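Local coordinates for protein inositol 2-dehydrogenase (Sinorhizobium meliloti, PDB 4HKT) that oxidises myo-inositol to scyllo-inosose with NAD+ as the hydride acceptor, the first step of myo-inositol degradation to acetyl-CoA, at residues Ala77-Glu81 against Arg102-Cys106; Phe177-Arg181 against Ala310-Ala315; Leu30-Ala34 against Ile58-Ile64; Thr192-Leu198 against Tyr209-Ile215. All blocks are in the same frame, centred on the assembly; numbering follows the deposited sequence.

Contact 1: residues Ala77-Glu81 against Arg102-Cys106; sequences ADLIE and RVRAC. With EDO (1,2-ethanediol), chain U.
Arg102 reaches from its own helix to two carboxylates, Asp78 and Glu81, and the three form a salt-bridge network. Its NH2 lies 2.7 Å from Asp78 OD1, which it meets nearly head-on to the C-O bond and almost exactly in the guanidinium plane. The same NH2 makes a weak bond to Glu81 OE1, while NH1 donates to Glu81 OE2 at 2.9 Å. Glu81 OE2 is met from above the carboxylate plane, and the two flat groups are turned 44° apart: the two-point grip on Glu81 is not coplanar. Water extends the network: one molecule accepts from Arg102 NE at 2.7 Å and donates to Asp78 OD1. A 1,2-ethanediol, probably from the crystallisation liquor, donates from O2 to Glu81 OE1.

The axes of the two segments run 9.9 Å apart and only 8° from parallel, as expected of neighbouring helices on one side of a Rossmann fold, here 76-85 and 100-112, separated in sequence by strand 89-93.

Apolar contacts lie beneath the charges. Ala77 CB sits over the centre of the guanidinium face, 3.6 Å from Arg102 CZ. Deeper in, Cys106 holds SG anti to its backbone N (chi1 177°), which sends the sulfur against Ile80 CG2 at 3.6 Å. Ile80 also touches Ile69 of the sheet, and Asp99 OD2 accepts from the backbone N of Arg102 near the start of its helix.

Contact 2: residues Phe177-Arg181 against Ala310-Ala315; sequences FDMAR and AALALA
Phe177 carries the apolar part of this helix crossing. Leu314 CB stands over one face of its ring, 4.0 Å from the centroid and 22° off the normal, a CH-pi contact displaced toward the rim. The CD2-CE2 side of the ring slants against the helix backbone: CE2 comes to 3.4 Å from Ala315 CA and to 3.6 Å from Ala315 CB. Phe177 CG lies beside the backbone N (chi1 -60°), which lays the ring against helix 310-315, with Leu314 and Ala315 on the same side of its plane. With an alanine here, Leu314 CB and Ala315 would probably lose their aromatic partner and a gap would open between the helices.

The small Ala311 is consistent with the close backbone approach, its CA 5.3 Å from Asp178 CA where the segments cross at 117°.

The cationic side chain packs through its carbon chain and its flat end. Arg181 CD meets Leu314 CD1 at 3.9 Å, and a bend at chi3 brings one guanidinium face over Ala310 CB, which is 3.5 Å from Arg181 NE. Its charge is met elsewhere, by Glu187 and Asp307, just as Asp178 pairs with Arg124.

Helix 168-184 of the C-terminal domain is thus held by helix 305-324, and Phe177 also touches Val214 of the mixed sheet. With no hydrogen bond between the segments, they attach by van der Waals and CH-pi contact, their polar ends bonded elsewhere.

Contact 3: residues Leu30-Ala34 against Ile58-Ile64; sequences LVAVA and IEAAADI
Ile58 extends toward Ala32 and Ala34 because CG1 is anti to its carbonyl carbon (chi1 -68°) and CD1 continues the chain outward (chi2 158°). Ile64 has a similar first torsion but folds at the second (chi2 -66°), which turns CD1 back to Val31.

The side-chain contacts of the two isoleucines are aliphatic. Ile58 CG1 rests 3.9 Å from Ala32 CB, and its CD1 ends 3.8 Å from Ala34 CB, so one side chain spans two residues whose CB atoms point to the same side of the strand. Ile64 CD1 lies 3.8 Å from Val31 CB, the two side chains set alongside and running oppositely, and it reaches Ala32 CB more loosely at 4.4 Å.

At the margin, Val31 CG1 approaches Asp63 OD2 to 3.7 Å. This carboxylate has its charged partner outside the contact, in Arg53.

The architecture is that of the NAD-binding Rossmann domain. Strand 28-34 is part of the parallel sheet, bonded through its backbone to strand 4-9, while the end of helix 55-60 and a type I turn from Ala61 to Ile64 lead toward strand 66-69. Phe83 of helix 76-85 and Leu9 also touch Ile58.

Without a hydrogen bond between the segments, their fit depends on shape: alanines on the strand let the end of Ile58 come in close, Ile64 packs on Val31, and Asp63 sits at the margin, where Arg53 meets its charge.

Contact 4: residues Thr192-Leu198 against Tyr209-Ile215; sequences TATAAVL and YDSVSVI
Thr192-Ala196 and Ser211-Ile215 pair as antiparallel strands, 172° between their directions, and the pairing ends in a classic beta bulge where Asp210 and Ser211 both face Ala196. Thr192 with Ile215 and Thr194 with Ser213 are hydrogen-bonded pairs. At the bulge Ala196 O takes two donors, Asp210 N at 2.9 Å and Ser211 N at 3.2 Å.

Side chains add a second layer. Ala195 CB sits over one face of the Tyr209 ring, 3.5 Å from its centroid and 17° off the normal, a CH-pi contact, and also touches Val212 CG1. Asp210 CG is placed between its backbone N and carbonyl carbon (chi1 65°), and this turns the carboxylate back onto the continuation of the partner strand, where OD1 accepts from Leu198 N on its syn side at 2.9 Å. A leucine in place of Asp210 would probably leave Leu198 N and the Ser211 hydroxyl without their shared acceptor and let the turn beyond the strand drift.

Further out, Asp210 OD2 accepts from the backbone N atoms of Ile199 and Asp200. Val322 of helix 305-324 packs on Ala193, Ala195 and Tyr209, whereas the face bearing Thr194 and Ser213 meets the second subunit, whose Gln223 OE1 bonds both hydroxyls. The sheet therefore has a helix-covered face and a subunit-facing one. The bulge carboxylate is fixed from its anti side too: Ser211 OG donates to Asp210 OD1 at 2.7 Å.

Along the chain, contact 3 closes first, contact 1 follows, and contact 4 is nested inside the long loop closed by contact 2. Contacts 1 and 3 both belong to the NAD-binding Rossmann domain, their centres about 20 Å apart and without touching. Contact 4 lies in the mixed sheet of the C-terminal domain, about 42 Å between centres from contact 3 and across the centre of the chain. Contact 2 bridges the two regions: Leu312 CD2 packs on Val103 CG2 of contact 1 at 3.8 Å, and Phe177 CE1 on Val214 CG1 of contact 4 at 4.0 Å. The packed helices 168-184 and 305-324 thus link the nucleotide-binding domain to the sheet that faces another subunit.

Contact 1: residues Ala77-Glu81 against Arg102-Cys106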
loop_
_atom_site.group_PDB
_atom_site.type_symbol
_atom_site.label_atom_id
_atom_site.label_comp_id
_atom_site.label_asym_id
_atom_site.label_seq_id
_atom_site.Cartn_x
_atom_site.Cartn_y
_atom_site.Cartn_z
ATOM N N ALA B 77 -17.009 -35.728 -18.491
ATOM C CA ALA B 77 -16.468 -36.194 -19.767
ATOM C C ALA B 77 -17.581 -36.730 -20.691
ATOM O O ALA B 77 -17.584 -36.498 -21.918
ATOM C CB ALA B 77 -15.370 -37.217 -19.567
ATOM N N ASP B 78 -18.526 -37.428 -20.085
ATOM C CA ASP B 78 -19.638 -38.006 -20.831
ATOM C C ASP B 78 -20.516 -36.888 -21.396
ATOM O O ASP B 78 -20.967 -36.954 -22.525
ATOM C CB ASP B 78 -20.475 -38.895 -19.899
ATOM C CG ASP B 78 -19.827 -40.234 -19.618
ATOM O OD1 ASP B 78 -18.839 -40.588 -20.279
ATOM O OD2 ASP B 78 -20.305 -40.950 -18.711
ATOM N N LEU B 79 -20.754 -35.866 -20.602
ATOM C CA LEU B 79 -21.584 -34.761 -21.059
ATOM C C LEU B 79 -20.915 -33.976 -22.174
ATOM O O LEU B 79 -21.580 -33.606 -23.158
ATOM C CB LEU B 79 -21.979 -33.862 -19.910
ATOM C CG LEU B 79 -23.083 -34.438 -19.039
ATOM C CD1 LEU B 79 -23.246 -33.565 -17.817
ATOM C CD2 LEU B 79 -24.415 -34.566 -19.791
ATOM N N ILE B 80 -19.597 -33.777 -22.080
ATOM C CA ILE B 80 -18.853 -33.138 -23.166
ATOM C C ILE B 80 -19.009 -33.961 -24.446
ATOM O O ILE B 80 -19.324 -33.420 -25.506
ATOM C CB ILE B 80 -17.345 -32.952 -22.833
ATOM C CG1 ILE B 80 -17.166 -31.966 -21.688
ATOM C CG2 ILE B 80 -16.603 -32.481 -24.067
ATOM C CD1 ILE B 80 -15.804 -32.051 -20.997
ATOM N N GLU B 81 -18.801 -35.268 -24.378
ATOM C CA GLU B 81 -18.920 -36.102 -25.585
ATOM C C GLU B 81 -20.339 -36.051 -26.198
ATOM O O GLU B 81 -20.495 -35.946 -27.422
ATOM C CB GLU B 81 -18.536 -37.556 -25.275
ATOM C CG GLU B 81 -17.063 -37.751 -25.021
ATOM C CD GLU B 81 -16.688 -39.159 -24.584
ATOM O OE1 GLU B 81 -17.572 -39.895 -24.084
ATOM O OE2 GLU B 81 -15.486 -39.509 -24.692
ATOM N N ARG B 102 -9.154 -41.043 -19.665
ATOM C CA ARG B 102 -10.550 -40.590 -19.980
ATOM C C ARG B 102 -10.600 -39.219 -20.654
ATOM O O ARG B 102 -11.418 -38.989 -21.577
ATOM C CB ARG B 102 -11.380 -40.522 -18.693
ATOM C CG ARG B 102 -12.864 -40.234 -18.841
ATOM C CD ARG B 102 -13.580 -41.339 -19.626
ATOM N NE ARG B 102 -14.923 -40.953 -20.050
ATOM C CZ ARG B 102 -15.230 -40.376 -21.215
ATOM N NH1 ARG B 102 -14.286 -40.045 -22.113
ATOM N NH2 ARG B 102 -16.502 -40.153 -21.506
ATOM N N VAL B 103 -9.772 -38.286 -20.176
ATOM C CA VAL B 103 -9.735 -36.924 -20.743
ATOM C C VAL B 103 -9.310 -37.009 -22.199
ATOM O O VAL B 103 -9.904 -36.383 -23.070
ATOM C CB VAL B 103 -8.780 -35.984 -19.988
ATOM C CG1 VAL B 103 -8.655 -34.668 -20.740
ATOM C CG2 VAL B 103 -9.214 -35.802 -18.539
ATOM N N ARG B 104 -8.264 -37.767 -22.462
ATOM C CA ARG B 104 -7.775 -38.019 -23.820
ATOM C C ARG B 104 -8.814 -38.588 -24.765
ATOM O O ARG B 104 -8.924 -38.145 -25.910
ATOM C CB ARG B 104 -6.522 -38.927 -23.788
ATOM C CG ARG B 104 -5.225 -38.175 -23.452
ATOM C CD ARG B 104 -3.992 -39.052 -23.673
ATOM N NE ARG B 104 -3.943 -40.073 -22.629
ATOM C CZ ARG B 104 -3.316 -39.946 -21.453
ATOM N NH1 ARG B 104 -2.602 -38.845 -21.147
ATOM N NH2 ARG B 104 -3.367 -40.957 -20.592
ATOM N N ALA B 105 -9.594 -39.543 -24.280
ATOM C CA ALA B 105 -10.673 -40.123 -25.058
ATOM C C ALA B 105 -11.727 -39.071 -25.383
ATOM O O ALA B 105 -12.230 -39.016 -26.487
ATOM C CB ALA B 105 -11.318 -41.283 -24.288
ATOM N N CYS B 106 -12.057 -38.250 -24.403
ATOM C CA CYS B 106 -13.011 -37.175 -24.564
ATOM C C CYS B 106 -12.571 -36.130 -25.631
ATOM O O CYS B 106 -13.313 -35.811 -26.546
ATOM C CB CYS B 106 -13.218 -36.546 -23.194
ATOM S SG CYS B 106 -14.286 -35.126 -23.136
HETATM C C1 EDO U . -21.993 -40.644 -23.292
HETATM O O1 EDO U . -23.025 -40.846 -24.269
HETATM C C2 EDO U . -20.733 -40.086 -23.930
HETATM O O2 EDO U . -20.065 -41.008 -24.810
HETATM O O HOH W 1 -16.628 -40.977 -17.903
#

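Contact 2: residues Phe177-Arg181 against Ala310-Ala315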
loop_
_atom_site.group_PDB
_atom_site.type_symbol
_atom_site.label_atom_id
_atom_site.label_comp_id
_atom_site.label_asym_id
_atom_site.label_seq_id
_atom_site.Cartn_x
_atom_site.Cartn_y
_atom_site.Cartn_z
ATOM N N PHE B 177 -1.646 -24.775 -11.376
ATOM C CA PHE B 177 -0.921 -25.361 -12.497
ATOM C C PHE B 177 -1.258 -24.678 -13.828
ATOM O O PHE B 177 -0.366 -24.372 -14.611
ATOM C CB PHE B 177 -1.152 -26.851 -12.618
ATOM C CG PHE B 177 -0.716 -27.649 -11.413
ATOM C CD1 PHE B 177 0.540 -27.507 -10.877
ATOM C CD2 PHE B 177 -1.556 -28.578 -10.854
ATOM C CE1 PHE B 177 0.947 -28.261 -9.762
ATOM C CE2 PHE B 177 -1.175 -29.335 -9.772
ATOM C CZ PHE B 177 0.086 -29.197 -9.217
ATOM N N ASP B 178 -2.548 -24.498 -14.106
ATOM C CA ASP B 178 -2.944 -23.709 -15.271
ATOM C C ASP B 178 -2.364 -22.277 -15.280
ATOM O O ASP B 178 -1.824 -21.831 -16.296
ATOM C CB ASP B 178 -4.452 -23.648 -15.445
ATOM C CG ASP B 178 -4.817 -22.893 -16.687
ATOM O OD1 ASP B 178 -4.551 -23.404 -17.782
ATOM O OD2 ASP B 178 -5.319 -21.750 -16.583
HETATM N N MSE B 179 -2.478 -21.577 -14.171
HETATM C CA MSE B 179 -1.883 -20.239 -14.024
HETATM C C MSE B 179 -0.393 -20.242 -14.295
HETATM O O MSE B 179 0.130 -19.380 -14.998
HETATM C CB MSE B 179 -2.237 -19.699 -12.646
HETATM C CG MSE B 179 -1.725 -18.292 -12.344
HETATM SE SE MSE B 179 -2.439 -16.956 -13.611
HETATM C CE MSE B 179 -4.321 -17.127 -13.095
ATOM N N ALA B 180 0.320 -21.239 -13.791
ATOM C CA ALA B 180 1.728 -21.350 -14.066
ATOM C C ALA B 180 2.034 -21.486 -15.530
ATOM O O ALA B 180 2.921 -20.802 -16.051
ATOM C CB ALA B 180 2.354 -22.505 -13.257
ATOM N N ARG B 181 1.278 -22.320 -16.240
ATOM C CA ARG B 181 1.462 -22.443 -17.686
ATOM C C ARG B 181 1.138 -21.112 -18.405
ATOM O O ARG B 181 1.846 -20.712 -19.354
ATOM C CB ARG B 181 0.580 -23.577 -18.251
ATOM C CG ARG B 181 1.078 -24.981 -17.896
ATOM C CD ARG B 181 0.178 -26.065 -18.467
ATOM N NE ARG B 181 0.283 -26.093 -19.897
ATOM C CZ ARG B 181 -0.610 -25.634 -20.776
ATOM N NH1 ARG B 181 -1.786 -25.111 -20.430
ATOM N NH2 ARG B 181 -0.301 -25.709 -22.053
ATOM N N ALA B 310 -3.421 -30.617 -19.681
ATOM C CA ALA B 310 -2.098 -30.227 -19.203
ATOM C C ALA B 310 -2.044 -29.966 -17.690
ATOM O O ALA B 310 -1.094 -30.393 -17.007
ATOM C CB ALA B 310 -1.624 -28.988 -19.976
ATOM N N ALA B 311 -3.055 -29.292 -17.154
ATOM C CA ALA B 311 -3.112 -29.010 -15.729
ATOM C C ALA B 311 -3.288 -30.281 -14.896
ATOM O O ALA B 311 -2.690 -30.431 -13.857
ATOM C CB ALA B 311 -4.196 -27.989 -15.451
ATOM N N LEU B 312 -4.081 -31.217 -15.389
ATOM C CA LEU B 312 -4.285 -32.492 -14.720
ATOM C C LEU B 312 -3.017 -33.328 -14.734
ATOM O O LEU B 312 -2.699 -33.908 -13.724
ATOM C CB LEU B 312 -5.422 -33.258 -15.386
ATOM C CG LEU B 312 -5.741 -34.610 -14.780
ATOM C CD1 LEU B 312 -6.273 -34.443 -13.377
ATOM C CD2 LEU B 312 -6.738 -35.358 -15.655
ATOM N N ALA B 313 -2.273 -33.305 -15.837
ATOM C CA ALA B 313 -1.022 -34.057 -15.924
ATOM C C ALA B 313 -0.019 -33.494 -14.911
ATOM O O ALA B 313 0.702 -34.245 -14.278
ATOM C CB ALA B 313 -0.464 -34.055 -17.342
ATOM N N LEU B 314 -0.029 -32.170 -14.713
ATOM C CA LEU B 314 0.811 -31.585 -13.669
ATOM C C LEU B 314 0.344 -32.036 -12.297
ATOM O O LEU B 314 1.180 -32.363 -11.456
ATOM C CB LEU B 314 0.854 -30.065 -13.740
ATOM C CG LEU B 314 1.462 -29.550 -15.056
ATOM C CD1 LEU B 314 1.161 -28.095 -15.297
ATOM C CD2 LEU B 314 2.948 -29.751 -15.138
ATOM N N ALA B 315 -0.980 -32.045 -12.057
ATOM C CA ALA B 315 -1.472 -32.527 -10.772
ATOM C C ALA B 315 -1.062 -33.988 -10.538
ATOM O O ALA B 315 -0.621 -34.336 -9.428
ATOM C CB ALA B 315 -2.997 -32.338 -10.631
#

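Contact 3: residues Leu30-Ala34 against Ile58-Ile64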
loop_
_atom_site.group_PDB
_atom_site.type_symbol
_atom_site.label_atom_id
_atom_site.label_comp_id
_atom_site.label_asym_id
_atom_site.label_seq_id
_atom_site.Cartn_x
_atom_site.Cartn_y
_atom_site.Cartn_z
ATOM N N LEU B 30 -30.145 -17.050 -21.502
ATOM C CA LEU B 30 -30.332 -18.289 -20.782
ATOM C C LEU B 30 -31.747 -18.810 -21.053
ATOM O O LEU B 30 -32.739 -18.186 -20.672
ATOM C CB LEU B 30 -30.115 -18.078 -19.288
ATOM C CG LEU B 30 -30.220 -19.342 -18.445
ATOM C CD1 LEU B 30 -29.166 -20.360 -18.862
ATOM C CD2 LEU B 30 -30.051 -18.995 -16.984
ATOM N N VAL B 31 -31.813 -19.960 -21.714
ATOM C CA VAL B 31 -33.056 -20.565 -22.200
ATOM C C VAL B 31 -33.524 -21.676 -21.268
ATOM O O VAL B 31 -34.710 -21.751 -20.948
ATOM C CB VAL B 31 -32.842 -21.152 -23.620
ATOM C CG1 VAL B 31 -34.058 -21.934 -24.098
ATOM C CG2 VAL B 31 -32.492 -20.042 -24.596
ATOM N N ALA B 32 -32.600 -22.537 -20.832
ATOM C CA ALA B 32 -32.965 -23.717 -20.058
ATOM C C ALA B 32 -31.965 -24.047 -18.965
ATOM O O ALA B 32 -30.762 -23.876 -19.150
ATOM C CB ALA B 32 -33.140 -24.910 -20.977
ATOM N N VAL B 33 -32.478 -24.473 -17.817
ATOM C CA VAL B 33 -31.661 -25.014 -16.741
ATOM C C VAL B 33 -32.057 -26.457 -16.475
ATOM O O VAL B 33 -33.230 -26.806 -16.582
ATOM C CB VAL B 33 -31.868 -24.252 -15.427
ATOM C CG1 VAL B 33 -30.963 -24.819 -14.325
ATOM C CG2 VAL B 33 -31.592 -22.783 -15.639
ATOM N N ALA B 34 -31.070 -27.273 -16.097
ATOM C CA ALA B 34 -31.290 -28.628 -15.639
ATOM C C ALA B 34 -30.452 -28.910 -14.375
ATOM O O ALA B 34 -29.404 -28.282 -14.147
ATOM C CB ALA B 34 -30.956 -29.615 -16.746
ATOM N N ILE B 58 -32.345 -30.770 -23.356
ATOM C CA ILE B 58 -31.340 -29.788 -23.772
ATOM C C ILE B 58 -30.450 -30.367 -24.869
ATOM O O ILE B 58 -30.207 -29.705 -25.871
ATOM C CB ILE B 58 -30.556 -29.234 -22.560
ATOM C CG1 ILE B 58 -31.490 -28.391 -21.688
ATOM C CG2 ILE B 58 -29.371 -28.386 -23.011
ATOM C CD1 ILE B 58 -31.035 -28.219 -20.244
ATOM N N GLU B 59 -30.008 -31.617 -24.717
ATOM C CA GLU B 59 -29.273 -32.313 -25.794
ATOM C C GLU B 59 -30.002 -32.299 -27.155
ATOM O O GLU B 59 -29.396 -31.989 -28.200
ATOM C CB GLU B 59 -28.992 -33.749 -25.369
ATOM C CG GLU B 59 -28.050 -34.572 -26.252
ATOM C CD GLU B 59 -27.879 -35.987 -25.720
ATOM O OE1 GLU B 59 -28.779 -36.452 -24.980
ATOM O OE2 GLU B 59 -26.870 -36.651 -26.027
ATOM N N ALA B 60 -31.290 -32.649 -27.154
ATOM C CA ALA B 60 -32.055 -32.751 -28.419
ATOM C C ALA B 60 -32.536 -31.400 -28.948
ATOM O O ALA B 60 -32.847 -31.291 -30.129
ATOM C CB ALA B 60 -33.250 -33.688 -28.247
ATOM N N ALA B 61 -32.558 -30.372 -28.097
ATOM C CA ALA B 61 -33.147 -29.066 -28.456
ATOM C C ALA B 61 -32.496 -28.326 -29.604
ATOM O O ALA B 61 -31.302 -28.036 -29.589
ATOM C CB ALA B 61 -33.207 -28.156 -27.241
ATOM N N ALA B 62 -33.315 -27.967 -30.585
ATOM C CA ALA B 62 -32.909 -27.088 -31.677
ATOM C C ALA B 62 -32.672 -25.647 -31.210
ATOM O O ALA B 62 -31.895 -24.913 -31.813
ATOM C CB ALA B 62 -33.973 -27.106 -32.775
ATOM N N ASP B 63 -33.335 -25.247 -30.134
ATOM C CA ASP B 63 -33.194 -23.890 -29.617
ATOM C C ASP B 63 -32.093 -23.735 -28.535
ATOM O O ASP B 63 -32.188 -22.862 -27.662
ATOM C CB ASP B 63 -34.536 -23.410 -29.085
ATOM C CG ASP B 63 -34.925 -24.080 -27.810
ATOM O OD1 ASP B 63 -34.513 -25.249 -27.579
ATOM O OD2 ASP B 63 -35.659 -23.434 -27.029
ATOM N N ILE B 64 -31.065 -24.588 -28.589
ATOM C CA ILE B 64 -29.887 -24.447 -27.743
ATOM C C ILE B 64 -28.645 -24.454 -28.652
ATOM O O ILE B 64 -28.471 -25.364 -29.457
ATOM C CB ILE B 64 -29.806 -25.575 -26.704
ATOM C CG1 ILE B 64 -31.009 -25.558 -25.763
ATOM C CG2 ILE B 64 -28.520 -25.472 -25.903
ATOM C CD1 ILE B 64 -31.115 -24.356 -24.843
#

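Contact 4: residues Thr192-Leu198 against Tyr209-Ile215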
loop_
_atom_site.group_PDB
_atom_site.type_symbol
_atom_site.label_atom_id
_atom_site.label_comp_id
_atom_site.label_asym_id
_atom_site.label_seq_id
_atom_site.Cartn_x
_atom_site.Cartn_y
_atom_site.Cartn_z
ATOM N N THR B 192 8.040 -31.050 -8.678
ATOM C CA THR B 192 8.401 -31.593 -7.391
ATOM C C THR B 192 7.521 -30.936 -6.334
ATOM O O THR B 192 7.196 -29.727 -6.414
ATOM C CB THR B 192 9.931 -31.491 -7.135
ATOM O OG1 THR B 192 10.298 -32.378 -6.054
ATOM C CG2 THR B 192 10.324 -30.094 -6.841
ATOM N N ALA B 193 7.074 -31.741 -5.382
ATOM C CA ALA B 193 6.025 -31.297 -4.468
ATOM C C ALA B 193 6.162 -31.880 -3.084
ATOM O O ALA B 193 6.758 -32.942 -2.893
ATOM C CB ALA B 193 4.673 -31.701 -5.001
ATOM N N THR B 194 5.639 -31.142 -2.122
ATOM C CA THR B 194 5.543 -31.636 -0.756
ATOM C C THR B 194 4.120 -31.417 -0.293
ATOM O O THR B 194 3.414 -30.557 -0.813
ATOM C CB THR B 194 6.487 -30.894 0.184
ATOM O OG1 THR B 194 6.220 -29.499 0.103
ATOM C CG2 THR B 194 7.965 -31.171 -0.182
ATOM N N ALA B 195 3.727 -32.148 0.740
ATOM C CA ALA B 195 2.351 -32.066 1.248
ATOM C C ALA B 195 2.271 -32.486 2.713
ATOM O O ALA B 195 3.129 -33.208 3.219
ATOM C CB ALA B 195 1.434 -32.959 0.428
ATOM N N ALA B 196 1.233 -32.013 3.373
ATOM C CA ALA B 196 0.947 -32.404 4.732
ATOM C C ALA B 196 -0.554 -32.124 5.050
ATOM O O ALA B 196 -1.282 -31.458 4.289
ATOM C CB ALA B 196 1.815 -31.621 5.699
ATOM N N VAL B 197 -0.920 -32.607 6.225
ATOM C CA VAL B 197 -2.191 -32.354 6.876
ATOM C C VAL B 197 -1.884 -31.545 8.108
ATOM O O VAL B 197 -1.443 -32.083 9.115
ATOM C CB VAL B 197 -2.838 -33.691 7.263
ATOM C CG1 VAL B 197 -4.185 -33.486 7.961
ATOM C CG2 VAL B 197 -3.012 -34.518 6.006
ATOM N N LEU B 198 -2.088 -30.241 8.008
ATOM C CA LEU B 198 -1.809 -29.317 9.075
ATOM C C LEU B 198 -3.103 -28.713 9.644
ATOM O O LEU B 198 -3.070 -28.088 10.702
ATOM C CB LEU B 198 -0.957 -28.153 8.554
ATOM C CG LEU B 198 0.376 -28.595 7.951
ATOM C CD1 LEU B 198 1.192 -27.453 7.434
ATOM C CD2 LEU B 198 1.189 -29.316 8.995
ATOM N N TYR B 209 -4.494 -34.199 1.509
ATOM C CA TYR B 209 -3.622 -33.306 2.175
ATOM C C TYR B 209 -4.320 -31.972 2.156
ATOM O O TYR B 209 -5.169 -31.716 1.275
ATOM C CB TYR B 209 -2.280 -33.220 1.402
ATOM C CG TYR B 209 -1.444 -34.496 1.377
ATOM C CD1 TYR B 209 -0.711 -34.894 2.494
ATOM C CD2 TYR B 209 -1.341 -35.268 0.214
ATOM C CE1 TYR B 209 0.062 -36.052 2.486
ATOM C CE2 TYR B 209 -0.562 -36.420 0.193
ATOM C CZ TYR B 209 0.131 -36.801 1.333
ATOM O OH TYR B 209 0.922 -37.930 1.275
ATOM N N ASP B 210 -3.895 -31.067 3.033
ATOM C CA ASP B 210 -4.486 -29.723 3.084
ATOM C C ASP B 210 -3.537 -28.540 2.935
ATOM O O ASP B 210 -3.988 -27.388 2.883
ATOM C CB ASP B 210 -5.347 -29.572 4.346
ATOM C CG ASP B 210 -4.529 -29.644 5.638
ATOM O OD1 ASP B 210 -3.349 -29.153 5.683
ATOM O OD2 ASP B 210 -5.093 -30.202 6.631
ATOM N N SER B 211 -2.239 -28.812 2.867
ATOM C CA SER B 211 -1.199 -27.800 2.791
ATOM C C SER B 211 -0.075 -28.350 1.900
ATOM O O SER B 211 0.541 -29.384 2.222
ATOM C CB SER B 211 -0.637 -27.518 4.180
ATOM O OG SER B 211 -1.671 -27.133 5.073
ATOM N N VAL B 212 0.168 -27.685 0.749
ATOM C CA VAL B 212 1.060 -28.242 -0.264
ATOM C C VAL B 212 1.910 -27.134 -0.876
ATOM O O VAL B 212 1.491 -25.968 -0.959
ATOM C CB VAL B 212 0.317 -29.016 -1.387
ATOM C CG1 VAL B 212 -0.496 -30.159 -0.829
ATOM C CG2 VAL B 212 -0.611 -28.129 -2.187
ATOM N N SER B 213 3.078 -27.535 -1.345
ATOM C CA SER B 213 4.049 -26.663 -1.964
ATOM C C SER B 213 4.556 -27.407 -3.208
ATOM O O SER B 213 4.808 -28.619 -3.162
ATOM C CB SER B 213 5.213 -26.422 -1.041
ATOM O OG SER B 213 4.846 -25.895 0.203
ATOM N N VAL B 214 4.667 -26.691 -4.328
ATOM C CA VAL B 214 5.089 -27.309 -5.598
ATOM C C VAL B 214 6.112 -26.420 -6.308
ATOM O O VAL B 214 6.014 -25.237 -6.231
ATOM C CB VAL B 214 3.914 -27.532 -6.538
ATOM C CG1 VAL B 214 4.363 -28.343 -7.744
ATOM C CG2 VAL B 214 2.780 -28.274 -5.860
ATOM N N ILE B 215 7.115 -27.016 -6.927
ATOM C CA ILE B 215 7.999 -26.333 -7.851
ATOM C C ILE B 215 7.894 -27.005 -9.221
ATOM O O ILE B 215 8.089 -28.226 -9.342
ATOM C CB ILE B 215 9.483 -26.386 -7.443
ATOM C CG1 ILE B 215 9.716 -25.888 -6.037
ATOM C CG2 ILE B 215 10.309 -25.561 -8.439
ATOM C CD1 ILE B 215 11.080 -26.331 -5.482
#